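Long-range contacts in separin (Saccharomyces cerevisiae, PDB 5U1T), which cleaves the cohesin subunit Scc1 at the onset of anaphase as a caspase-like cysteine protease, and is held inactive by securin through most of the cell cycle: residues L154-S158 / Y238-F242; L150-L154 / S188-F193; L960-S964 / L1050-N1055; T1143-L1148 / H1160-L1165. All blocks are in the same frame, centred on the assembly; numbering follows the deposited sequence.

Overall arrangement
The four contacts form two neighbouring pairs on opposite sides of the chain's centre, with about 125 Å between the centres of contacts 1 and 3. Contacts 1 and 2 lie in an all-helical part and share Leu154: helix 146-158 packs on helix 236-250 in the first and on helix 190-203 in the second. Both are buried and mostly apolar, contact 1 adding a serine-serine hydrogen bond. Contacts 3 and 4 meet in one mixed sheet, where strand 960-962 pairs with strand 1157-1163. The buried contact 3 sets a helix across the sheet's outer strand, using methyl packing and an asparagine amide that donates to both strand and helix; contact 4, partly buried, is a hairpin held by regular backbone bonds.

Contact 1 (L154-S158 / Y238-F242); sequences LELFS and YLNSF
Leu154 touches two aromatic rings of helix 236-250 with different atoms. Its CB lies over one face of the Tyr238 ring in a CH-pi contact, 3.9 Å from the ring centroid and 21° off the normal, and CD1 continues along the same side of the ring, 3.8 Å from Tyr238 CD2. The other methyl, CD2, is given to Phe242, whose CZ it meets at 3.9 Å with the two side chains about perpendicular. Phe242 keeps CG anti to its carbonyl carbon (chi1 -81°), which sends the ring across to helix 146-158, where CZ comes within 3.7 Å of Leu154 O. Phe157 adds its CB at 4.1 Å from Phe242 CE2 while its own ring turns off to helix 172-185. Farther out, Glu155 CB passes the phenol oxygen of Tyr238, and its carboxylate is engaged by Arg334. At the polar edge Ser158 OG and Ser241 OG share a hydrogen bond of 2.9 Å, at the point where the two backbones come closest. The segments run 34° apart, joining two helices of the helical domain. Aromatic and aliphatic carbon make up most of the touching atoms, and one hydrogen bond gives both buried serine hydroxyls a partner.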
loop_
_atom_site.group_PDB
_atom_site.type_symbol
_atom_site.label_atom_id
_atom_site.label_comp_id
_atom_site.label_asym_id
_atom_site.label_seq_id
_atom_site.Cartn_x
_atom_site.Cartn_y
_atom_site.Cartn_z
ATOM N N LEU A 154 -17.324 -15.662 69.310
ATOM C CA LEU A 154 -18.100 -14.476 69.621
ATOM C C LEU A 154 -17.948 -13.433 68.510
ATOM O O LEU A 154 -18.946 -12.913 68.023
ATOM C CB LEU A 154 -17.693 -13.901 70.976
ATOM C CG LEU A 154 -18.074 -14.774 72.184
ATOM C CD1 LEU A 154 -17.666 -14.141 73.515
ATOM C CD2 LEU A 154 -19.561 -15.121 72.186
ATOM N N GLU A 155 -16.712 -13.157 68.087
ATOM C CA GLU A 155 -16.435 -12.173 67.019
ATOM C C GLU A 155 -17.195 -12.495 65.721
ATOM O O GLU A 155 -17.822 -11.622 65.109
ATOM C CB GLU A 155 -14.921 -12.096 66.750
ATOM C CG GLU A 155 -14.530 -11.553 65.371
ATOM C CD GLU A 155 -14.750 -10.046 65.207
ATOM O OE1 GLU A 155 -14.524 -9.531 64.080
ATOM O OE2 GLU A 155 -15.143 -9.376 66.193
ATOM N N LEU A 156 -17.121 -13.763 65.335
ATOM C CA LEU A 156 -17.925 -14.336 64.266
ATOM C C LEU A 156 -19.389 -13.946 64.369
ATOM O O LEU A 156 -19.937 -13.285 63.490
ATOM C CB LEU A 156 -17.806 -15.859 64.296
ATOM C CG LEU A 156 -18.725 -16.628 63.364
ATOM C CD1 LEU A 156 -18.273 -16.315 61.971
ATOM C CD2 LEU A 156 -18.672 -18.120 63.643
ATOM N N PHE A 157 -20.021 -14.361 65.459
ATOM C CA PHE A 157 -21.453 -14.201 65.589
ATOM C C PHE A 157 -21.823 -12.760 65.907
ATOM O O PHE A 157 -22.898 -12.308 65.525
ATOM C CB PHE A 157 -21.993 -15.172 66.628
ATOM C CG PHE A 157 -22.219 -16.565 66.084
ATOM C CD1 PHE A 157 -23.295 -16.830 65.237
ATOM C CD2 PHE A 157 -21.368 -17.603 66.403
ATOM C CE1 PHE A 157 -23.515 -18.110 64.733
ATOM C CE2 PHE A 157 -21.586 -18.881 65.897
ATOM C CZ PHE A 157 -22.658 -19.134 65.066
ATOM N N SER A 158 -20.916 -12.030 66.552
ATOM C CA SER A 158 -21.084 -10.583 66.718
ATOM C C SER A 158 -21.367 -9.930 65.367
ATOM O O SER A 158 -22.325 -9.184 65.225
ATOM C CB SER A 158 -19.839 -9.949 67.366
ATOM O OG SER A 158 -19.965 -8.537 67.512
ATOM N N TYR A 238 -18.566 -7.612 73.737
ATOM C CA TYR A 238 -19.469 -8.031 72.674
ATOM C C TYR A 238 -20.943 -7.759 72.965
ATOM O O TYR A 238 -21.667 -7.320 72.059
ATOM C CB TYR A 238 -19.277 -9.516 72.390
ATOM C CG TYR A 238 -17.918 -9.828 71.821
ATOM C CD1 TYR A 238 -17.547 -9.365 70.551
ATOM C CD2 TYR A 238 -17.001 -10.579 72.546
ATOM C CE1 TYR A 238 -16.301 -9.644 70.029
ATOM C CE2 TYR A 238 -15.761 -10.867 72.034
ATOM C CZ TYR A 238 -15.414 -10.399 70.776
ATOM O OH TYR A 238 -14.171 -10.693 70.279
ATOM N N LEU A 239 -21.355 -8.009 74.215
ATOM C CA LEU A 239 -22.756 -7.951 74.673
ATOM C C LEU A 239 -23.626 -6.945 73.941
ATOM O O LEU A 239 -24.736 -7.278 73.517
ATOM C CB LEU A 239 -22.812 -7.652 76.178
ATOM C CG LEU A 239 -24.131 -7.660 76.994
ATOM C CD1 LEU A 239 -24.904 -6.350 76.911
ATOM C CD2 LEU A 239 -25.046 -8.830 76.637
ATOM N N ASN A 240 -23.127 -5.720 73.795
ATOM C CA ASN A 240 -23.881 -4.694 73.085
ATOM C C ASN A 240 -24.291 -5.153 71.697
ATOM O O ASN A 240 -25.463 -5.061 71.334
ATOM C CB ASN A 240 -23.083 -3.403 72.979
ATOM C CG ASN A 240 -23.923 -2.250 72.469
ATOM O OD1 ASN A 240 -24.758 -1.708 73.196
ATOM N ND2 ASN A 240 -23.704 -1.864 71.212
ATOM N N SER A 241 -23.323 -5.657 70.935
ATOM C CA SER A 241 -23.585 -6.144 69.584
ATOM C C SER A 241 -24.696 -7.197 69.584
ATOM O O SER A 241 -25.677 -7.075 68.842
ATOM C CB SER A 241 -22.300 -6.710 68.965
ATOM O OG SER A 241 -22.443 -6.961 67.571
ATOM N N PHE A 242 -24.554 -8.204 70.444
ATOM C CA PHE A 242 -25.501 -9.313 70.503
ATOM C C PHE A 242 -26.932 -8.887 70.817
ATOM O O PHE A 242 -27.873 -9.295 70.126
ATOM C CB PHE A 242 -25.047 -10.326 71.537
ATOM C CG PHE A 242 -23.995 -11.250 71.041
ATOM C CD1 PHE A 242 -22.658 -10.912 71.136
ATOM C CD2 PHE A 242 -24.338 -12.461 70.472
ATOM C CE1 PHE A 242 -21.681 -11.770 70.677
ATOM C CE2 PHE A 242 -23.365 -13.319 70.009
ATOM C CZ PHE A 242 -22.037 -12.972 70.114
#

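Contact 2 (L150-L154 / S188-F193); sequences LPHIL and SCKVLF
The far end of the Phe193 ring projects into a hollow on helix 146-158 walled by Leu150 and, a turn later, Ile153 and Leu154. Leu150 CD1 meets the ring at its edge, 4.1 Å from CE1; Leu154 CD2 comes to the same CE1 at 3.8 Å, and Ile153 CG2 comes obliquely to the CZ-CE2 part of the rim, 3.9 Å from CZ. With CG anti to the carbonyl carbon (chi1 -73°), Phe193 reaches out from its helix far enough to enter this notch. The fit is reciprocal. The fork of Leu154 enters a recess at the start of helix 190-203, where CD1 lies 3.7 Å from Cys189 SG and 4.0 Å from Leu192 CD1. Cys189 holds the N-cap position, and Leu150 CD2 closes the same end against Ser188 CB at 4.3 Å. Beyond the notch, Ile153 leans on Phe182 of helix 172-185, so the ring's pocket belongs to a larger bundle of helices. Replacing Phe193 by an alanine would probably open a gap among Leu150, Ile153 and Leu154 and leave their methyls without a common partner. Everything that touches here is carbon or sulfur, so complementary shape and burial from water carry the contact.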
loop_
_atom_site.group_PDB
_atom_site.type_symbol
_atom_site.label_atom_id
_atom_site.label_comp_id
_atom_site.label_asym_id
_atom_site.label_seq_id
_atom_site.Cartn_x
_atom_site.Cartn_y
_atom_site.Cartn_z
ATOM N N LEU A 150 -13.297 -19.156 72.040
ATOM C CA LEU A 150 -14.437 -18.338 72.458
ATOM C C LEU A 150 -14.459 -16.913 71.881
ATOM O O LEU A 150 -15.464 -16.526 71.292
ATOM C CB LEU A 150 -14.527 -18.285 73.988
ATOM C CG LEU A 150 -15.582 -17.308 74.516
ATOM C CD1 LEU A 150 -16.981 -17.648 73.988
ATOM C CD2 LEU A 150 -15.559 -17.289 76.016
ATOM N N PRO A 151 -13.368 -16.133 72.030
ATOM C CA PRO A 151 -13.433 -14.779 71.453
ATOM C C PRO A 151 -13.606 -14.766 69.928
ATOM O O PRO A 151 -14.184 -13.826 69.384
ATOM C CB PRO A 151 -12.089 -14.167 71.838
ATOM C CG PRO A 151 -11.187 -15.344 72.011
ATOM C CD PRO A 151 -12.044 -16.414 72.610
ATOM N N HIS A 152 -13.131 -15.794 69.242
ATOM C CA HIS A 152 -13.329 -15.846 67.798
ATOM C C HIS A 152 -14.754 -16.233 67.429
ATOM O O HIS A 152 -15.304 -15.756 66.433
ATOM C CB HIS A 152 -12.352 -16.822 67.171
ATOM C CG HIS A 152 -10.939 -16.563 67.561
ATOM N ND1 HIS A 152 -10.387 -15.303 67.524
ATOM C CD2 HIS A 152 -9.964 -17.394 67.997
ATOM C CE1 HIS A 152 -9.129 -15.367 67.922
ATOM N NE2 HIS A 152 -8.848 -16.625 68.213
ATOM N N ILE A 153 -15.346 -17.113 68.223
ATOM C CA ILE A 153 -16.695 -17.552 67.949
ATOM C C ILE A 153 -17.639 -16.408 68.259
ATOM O O ILE A 153 -18.608 -16.175 67.535
ATOM C CB ILE A 153 -17.035 -18.801 68.746
ATOM C CG1 ILE A 153 -16.402 -20.003 68.059
ATOM C CG2 ILE A 153 -18.523 -19.007 68.820
ATOM C CD1 ILE A 153 -16.151 -21.130 68.980
ATOM N N LEU A 154 -17.324 -15.662 69.310
ATOM C CA LEU A 154 -18.100 -14.476 69.621
ATOM C C LEU A 154 -17.948 -13.433 68.510
ATOM O O LEU A 154 -18.946 -12.913 68.023
ATOM C CB LEU A 154 -17.693 -13.901 70.976
ATOM C CG LEU A 154 -18.074 -14.774 72.184
ATOM C CD1 LEU A 154 -17.666 -14.141 73.515
ATOM C CD2 LEU A 154 -19.561 -15.121 72.186
ATOM N N SER A 188 -18.741 -19.938 79.607
ATOM C CA SER A 188 -18.958 -18.504 79.732
ATOM C C SER A 188 -19.833 -17.926 78.629
ATOM O O SER A 188 -20.075 -18.571 77.607
ATOM C CB SER A 188 -17.627 -17.766 79.755
ATOM O OG SER A 188 -17.842 -16.390 80.011
ATOM N N CYS A 189 -20.304 -16.702 78.858
ATOM C CA CYS A 189 -21.091 -15.950 77.884
ATOM C C CYS A 189 -22.332 -16.681 77.398
ATOM O O CYS A 189 -22.763 -16.469 76.261
ATOM C CB CYS A 189 -20.234 -15.578 76.666
ATOM S SG CYS A 189 -18.819 -14.548 77.044
ATOM N N LYS A 190 -22.898 -17.536 78.243
ATOM C CA LYS A 190 -24.109 -18.281 77.902
ATOM C C LYS A 190 -25.227 -17.322 77.451
ATOM O O LYS A 190 -25.974 -17.605 76.507
ATOM C CB LYS A 190 -24.559 -19.137 79.097
ATOM C CG LYS A 190 -23.396 -19.748 79.882
ATOM C CD LYS A 190 -23.767 -21.062 80.565
ATOM C CE LYS A 190 -24.090 -22.141 79.550
ATOM N NZ LYS A 190 -24.245 -23.484 80.163
ATOM N N VAL A 191 -25.314 -16.172 78.118
ATOM C CA VAL A 191 -26.241 -15.115 77.726
ATOM C C VAL A 191 -26.072 -14.713 76.258
ATOM O O VAL A 191 -27.053 -14.641 75.515
ATOM C CB VAL A 191 -26.072 -13.863 78.623
ATOM C CG1 VAL A 191 -24.610 -13.612 78.916
ATOM C CG2 VAL A 191 -26.690 -12.641 77.963
ATOM N N LEU A 192 -24.830 -14.462 75.845
ATOM C CA LEU A 192 -24.529 -14.037 74.475
ATOM C C LEU A 192 -25.032 -15.030 73.441
ATOM O O LEU A 192 -25.668 -14.651 72.454
ATOM C CB LEU A 192 -23.030 -13.830 74.307
ATOM C CG LEU A 192 -22.505 -12.596 75.034
ATOM C CD1 LEU A 192 -21.023 -12.391 74.754
ATOM C CD2 LEU A 192 -23.313 -11.383 74.623
ATOM N N PHE A 193 -24.750 -16.305 73.680
ATOM C CA PHE A 193 -25.274 -17.364 72.836
ATOM C C PHE A 193 -26.798 -17.414 72.886
ATOM O O PHE A 193 -27.447 -17.424 71.832
ATOM C CB PHE A 193 -24.678 -18.706 73.240
ATOM C CG PHE A 193 -23.239 -18.856 72.847
ATOM C CD1 PHE A 193 -22.226 -18.421 73.690
ATOM C CD2 PHE A 193 -22.892 -19.411 71.625
ATOM C CE1 PHE A 193 -20.888 -18.548 73.318
ATOM C CE2 PHE A 193 -21.557 -19.541 71.255
ATOM C CZ PHE A 193 -20.559 -19.110 72.106
#

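Contact 3 (L960-S964 / L1050-N1055); sequences LGIPS and LTILSN
Leu960 reaches from strand 960-962 onto helix 1036-1054, and its atoms spread over three residues of segment 1050-1055. Its CB rests 3.8 Å from Thr1051 CG2. Beyond CG the chain forks: CD1 goes to Ile1052 CD1 at 3.9 Å, and CD2 lies 4.0 Å from Asn1055 CG, against the carbon of the amide. Two residues along the strand, Ile962 projects to the same helix, placing CD1 3.8 Å from Leu1050 CG and bringing it up to the Ser1054 side chain, while its CG2 faces Thr1051, whose hydroxyl is bonded to Ser1047 O. Between these two aliphatic props, the backbone of Gly961 is gripped by Asn1055. The amide nitrogen ND2 donates to Gly961 O at 2.9 Å, approaching in the carbonyl plane, and to Thr1051 O at 2.8 Å along an almost straight line (178°). This second bond arrives from above the Thr1051 carbonyl plane, on the face opposite to the one used by Asn1055 N. Turned with CG anti to its carbonyl carbon (chi1 -81°), the asparagine thus folds back on the last turn and also spans to the strand. A leucine in place of Asn1055 would probably cost Gly961 O its partner from the helix and take from Thr1051 O its side-chain amide donor. Strand and helix cross at 87°, the helix lying over strand 960-962 and, through Thr1051, over its neighbour 1157-1163. Methyl packing fills the space between strand and helix, and the Asn1055 amide, donating to both, links their backbones through one nitrogen.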
loop_
_atom_site.group_PDB
_atom_site.type_symbol
_atom_site.label_atom_id
_atom_site.label_comp_id
_atom_site.label_asym_id
_atom_site.label_seq_id
_atom_site.Cartn_x
_atom_site.Cartn_y
_atom_site.Cartn_z
ATOM N N LEU A 960 -0.803 5.444 -54.763
ATOM C CA LEU A 960 -1.887 6.385 -54.663
ATOM C C LEU A 960 -1.345 7.733 -54.316
ATOM O O LEU A 960 -0.337 7.854 -53.670
ATOM C CB LEU A 960 -2.854 5.966 -53.588
ATOM C CG LEU A 960 -3.798 4.834 -53.894
ATOM C CD1 LEU A 960 -4.624 4.591 -52.663
ATOM C CD2 LEU A 960 -4.686 5.221 -55.038
ATOM N N GLY A 961 -2.047 8.773 -54.704
ATOM C CA GLY A 961 -1.581 10.103 -54.428
ATOM C C GLY A 961 -2.664 11.105 -54.160
ATOM O O GLY A 961 -3.816 10.838 -54.313
ATOM N N ILE A 962 -2.262 12.280 -53.740
ATOM C CA ILE A 962 -3.185 13.328 -53.375
ATOM C C ILE A 962 -2.447 14.645 -53.426
ATOM O O ILE A 962 -1.307 14.703 -53.078
ATOM C CB ILE A 962 -3.762 13.046 -51.979
ATOM C CG1 ILE A 962 -4.651 14.155 -51.491
ATOM C CG2 ILE A 962 -2.673 12.813 -50.977
ATOM C CD1 ILE A 962 -5.810 13.636 -50.698
ATOM N N PRO A 963 -3.083 15.716 -53.854
ATOM C CA PRO A 963 -4.034 15.738 -54.949
ATOM C C PRO A 963 -3.477 15.222 -56.237
ATOM O O PRO A 963 -2.391 15.541 -56.642
ATOM C CB PRO A 963 -4.294 17.214 -55.103
ATOM C CG PRO A 963 -2.998 17.828 -54.771
ATOM C CD PRO A 963 -2.316 16.954 -53.782
ATOM N N SER A 964 -4.268 14.421 -56.897
ATOM C CA SER A 964 -3.860 13.835 -58.133
ATOM C C SER A 964 -4.760 14.302 -59.261
ATOM O O SER A 964 -4.333 14.415 -60.379
ATOM C CB SER A 964 -3.916 12.329 -57.988
ATOM O OG SER A 964 -5.212 11.963 -57.595
ATOM N N LEU A 1050 -8.376 9.910 -46.324
ATOM C CA LEU A 1050 -8.408 11.087 -47.186
ATOM C C LEU A 1050 -7.930 10.729 -48.590
ATOM O O LEU A 1050 -8.506 11.153 -49.591
ATOM C CB LEU A 1050 -7.544 12.199 -46.609
ATOM C CG LEU A 1050 -7.699 13.482 -47.411
ATOM C CD1 LEU A 1050 -9.137 13.960 -47.347
ATOM C CD2 LEU A 1050 -6.724 14.556 -46.957
ATOM N N THR A 1051 -6.877 9.929 -48.646
ATOM C CA THR A 1051 -6.300 9.505 -49.902
ATOM C C THR A 1051 -7.285 8.663 -50.708
ATOM O O THR A 1051 -7.502 8.943 -51.884
ATOM C CB THR A 1051 -5.005 8.732 -49.663
ATOM O OG1 THR A 1051 -4.086 9.579 -48.968
ATOM C CG2 THR A 1051 -4.386 8.298 -50.970
ATOM N N ILE A 1052 -7.890 7.648 -50.093
ATOM C CA ILE A 1052 -8.910 6.872 -50.803
ATOM C C ILE A 1052 -10.042 7.764 -51.272
ATOM O O ILE A 1052 -10.448 7.703 -52.425
ATOM C CB ILE A 1052 -9.535 5.772 -49.964
ATOM C CG1 ILE A 1052 -8.468 4.941 -49.250
ATOM C CG2 ILE A 1052 -10.413 4.911 -50.843
ATOM C CD1 ILE A 1052 -7.571 4.218 -50.165
ATOM N N LEU A 1053 -10.544 8.602 -50.380
ATOM C CA LEU A 1053 -11.658 9.475 -50.723
ATOM C C LEU A 1053 -11.390 10.365 -51.938
ATOM O O LEU A 1053 -12.248 10.498 -52.810
ATOM C CB LEU A 1053 -12.029 10.344 -49.526
ATOM C CG LEU A 1053 -13.336 9.915 -48.888
ATOM C CD1 LEU A 1053 -13.491 10.587 -47.542
ATOM C CD2 LEU A 1053 -14.482 10.276 -49.790
ATOM N N SER A 1054 -10.206 10.965 -51.984
ATOM C CA SER A 1054 -9.881 11.956 -53.000
ATOM C C SER A 1054 -9.616 11.335 -54.362
ATOM O O SER A 1054 -9.769 11.995 -55.381
ATOM C CB SER A 1054 -8.669 12.739 -52.580
ATOM O OG SER A 1054 -7.679 11.800 -52.231
ATOM N N ASN A 1055 -9.212 10.071 -54.368
ATOM C CA ASN A 1055 -9.028 9.349 -55.608
ATOM C C ASN A 1055 -10.336 8.796 -56.184
ATOM O O ASN A 1055 -10.351 8.261 -57.286
ATOM C CB ASN A 1055 -8.033 8.211 -55.400
ATOM C CG ASN A 1055 -6.608 8.678 -55.453
ATOM O OD1 ASN A 1055 -6.000 8.715 -56.519
ATOM N ND2 ASN A 1055 -6.062 9.055 -54.308
#

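Contact 4 (T1143-L1148 / H1160-L1165); sequences TGNLLL and HLRLPL
A methyl of Leu1147 lies over the face of a charged group: CD2 sits over the centre of one face of the Arg1162 guanidinium, 3.5 Å from CZ. The two side chains run side by side from a non-hydrogen-bonded pair, and the arginine, bent at chi3 (128°), folds its head over the leucine. Helix 1036-1054 lies beside this head, with Leu1048 and Thr1051 against it and Ser1047 OG weakly bonded to NH2. The His1160 ring stands on the same face of the sheet, receiving Leu1147 CD2 at its edge, with Arg1162 NE also at its edge, in the ring plane. Its ND1 bonds chiefly to Ser1149 OG and only weakly to Leu1148 O. These residues belong to a beta hairpin of strands 1146-1152 and 1157-1163, flanked in the mixed sheet by strand 1132-1139 on one side and strand 960-962 on the other. Leu1146 and Leu1163 exchange backbone bonds, Leu1163 N to Leu1146 O at 2.8 Å, and Leu1148 and Leu1161 do likewise, with Leu1161 N to Leu1148 O also 2.8 Å. The opposite face carries four leucines. Leu1163 CD1 fills the space between neighbours, 3.6 Å from Leu1148 CD1 and 3.8 Å from Leu1146 CD2, and Leu1161 CD1 lies 3.6 Å from Leu1148 CD1. Phe1238 covers Leu1146, and Phe1244 and Phe1245 cover Leu1148. Past the paired residues, Leu1165 points its side chain toward segment 1143-1148, with CD2 3.9 Å from Leu1146 CB.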
loop_
_atom_site.group_PDB
_atom_site.type_symbol
_atom_site.label_atom_id
_atom_site.label_comp_id
_atom_site.label_asym_id
_atom_site.label_seq_id
_atom_site.Cartn_x
_atom_site.Cartn_y
_atom_site.Cartn_z
ATOM N N THR A 1143 -1.103 -0.382 -42.875
ATOM C CA THR A 1143 -1.111 -0.971 -44.220
ATOM C C THR A 1143 0.205 -1.582 -44.655
ATOM O O THR A 1143 0.230 -2.407 -45.564
ATOM C CB THR A 1143 -1.477 0.056 -45.277
ATOM O OG1 THR A 1143 -0.514 1.120 -45.248
ATOM C CG2 THR A 1143 -2.860 0.606 -45.024
ATOM N N GLY A 1144 1.299 -1.150 -44.029
ATOM C CA GLY A 1144 2.630 -1.558 -44.445
ATOM C C GLY A 1144 3.177 -0.696 -45.568
ATOM O O GLY A 1144 4.278 -0.941 -46.060
ATOM N N ASN A 1145 2.404 0.311 -45.975
ATOM C CA ASN A 1145 2.801 1.191 -47.071
ATOM C C ASN A 1145 3.981 2.076 -46.707
ATOM O O ASN A 1145 4.094 2.518 -45.566
ATOM C CB ASN A 1145 1.635 2.106 -47.510
ATOM C CG ASN A 1145 0.461 1.345 -48.101
ATOM O OD1 ASN A 1145 0.623 0.278 -48.685
ATOM N ND2 ASN A 1145 -0.733 1.902 -47.946
ATOM N N LEU A 1146 4.838 2.366 -47.683
ATOM C CA LEU A 1146 5.755 3.493 -47.543
ATOM C C LEU A 1146 4.968 4.767 -47.814
ATOM O O LEU A 1146 4.001 4.767 -48.575
ATOM C CB LEU A 1146 6.943 3.375 -48.488
ATOM C CG LEU A 1146 8.103 4.347 -48.254
ATOM C CD1 LEU A 1146 8.854 4.004 -46.979
ATOM C CD2 LEU A 1146 9.040 4.321 -49.447
ATOM N N LEU A 1147 5.371 5.846 -47.166
ATOM C CA LEU A 1147 4.609 7.080 -47.186
ATOM C C LEU A 1147 5.520 8.253 -47.445
ATOM O O LEU A 1147 6.364 8.579 -46.617
ATOM C CB LEU A 1147 3.884 7.298 -45.859
ATOM C CG LEU A 1147 2.818 6.331 -45.361
ATOM C CD1 LEU A 1147 2.244 6.893 -44.085
ATOM C CD2 LEU A 1147 1.732 6.132 -46.405
ATOM N N LEU A 1148 5.333 8.901 -48.587
ATOM C CA LEU A 1148 6.088 10.089 -48.926
ATOM C C LEU A 1148 5.179 11.319 -48.923
ATOM O O LEU A 1148 4.036 11.252 -49.349
ATOM C CB LEU A 1148 6.746 9.916 -50.297
ATOM C CG LEU A 1148 7.485 8.602 -50.549
ATOM C CD1 LEU A 1148 8.116 8.611 -51.932
ATOM C CD2 LEU A 1148 8.542 8.371 -49.483
ATOM N N HIS A 1160 1.533 14.200 -51.676
ATOM C CA HIS A 1160 1.771 13.066 -50.797
ATOM C C HIS A 1160 1.487 11.816 -51.592
ATOM O O HIS A 1160 0.628 11.856 -52.446
ATOM C CB HIS A 1160 0.871 13.175 -49.563
ATOM C CG HIS A 1160 0.587 11.869 -48.888
ATOM N ND1 HIS A 1160 1.497 11.233 -48.073
ATOM C CD2 HIS A 1160 -0.517 11.084 -48.898
ATOM C CE1 HIS A 1160 0.970 10.112 -47.616
ATOM N NE2 HIS A 1160 -0.251 9.996 -48.100
ATOM N N LEU A 1161 2.195 10.716 -51.369
ATOM C CA LEU A 1161 1.774 9.494 -52.044
ATOM C C LEU A 1161 2.032 8.207 -51.271
ATOM O O LEU A 1161 2.961 8.130 -50.487
ATOM C CB LEU A 1161 2.414 9.413 -53.437
ATOM C CG LEU A 1161 3.874 9.711 -53.727
ATOM C CD1 LEU A 1161 4.713 8.661 -53.041
ATOM C CD2 LEU A 1161 4.118 9.705 -55.223
ATOM N N ARG A 1162 1.192 7.195 -51.487
ATOM C CA ARG A 1162 1.276 5.956 -50.713
ATOM C C ARG A 1162 1.822 4.839 -51.574
ATOM O O ARG A 1162 1.270 4.525 -52.621
ATOM C CB ARG A 1162 -0.093 5.571 -50.142
ATOM C CG ARG A 1162 -0.732 6.669 -49.334
ATOM C CD ARG A 1162 -1.995 6.202 -48.631
ATOM N NE ARG A 1162 -1.954 6.527 -47.202
ATOM C CZ ARG A 1162 -1.696 5.625 -46.253
ATOM N NH1 ARG A 1162 -1.476 4.355 -46.604
ATOM N NH2 ARG A 1162 -1.655 5.989 -44.957
ATOM N N LEU A 1163 2.921 4.243 -51.131
ATOM C CA LEU A 1163 3.588 3.188 -51.892
ATOM C C LEU A 1163 3.398 1.848 -51.204
ATOM O O LEU A 1163 3.798 1.683 -50.057
ATOM C CB LEU A 1163 5.077 3.501 -52.046
ATOM C CG LEU A 1163 5.390 4.943 -52.463
ATOM C CD1 LEU A 1163 6.870 5.233 -52.393
ATOM C CD2 LEU A 1163 4.865 5.188 -53.857
ATOM N N PRO A 1164 2.770 0.897 -51.895
ATOM C CA PRO A 1164 2.377 -0.410 -51.358
ATOM C C PRO A 1164 3.517 -1.397 -51.045
ATOM O O PRO A 1164 3.455 -2.076 -49.992
ATOM C CB PRO A 1164 1.491 -0.977 -52.465
ATOM C CG PRO A 1164 0.984 0.215 -53.177
ATOM C CD PRO A 1164 2.108 1.185 -53.175
ATOM N N LEU A 1165 4.513 -1.487 -51.931
ATOM C CA LEU A 1165 5.660 -2.409 -51.772
ATOM C C LEU A 1165 5.273 -3.861 -52.095
ATOM O O LEU A 1165 5.355 -4.296 -53.259
ATOM C CB LEU A 1165 6.275 -2.336 -50.349
ATOM C CG LEU A 1165 6.472 -0.991 -49.620
ATOM C CD1 LEU A 1165 7.410 -1.128 -48.436
ATOM C CD2 LEU A 1165 6.947 0.121 -50.547
#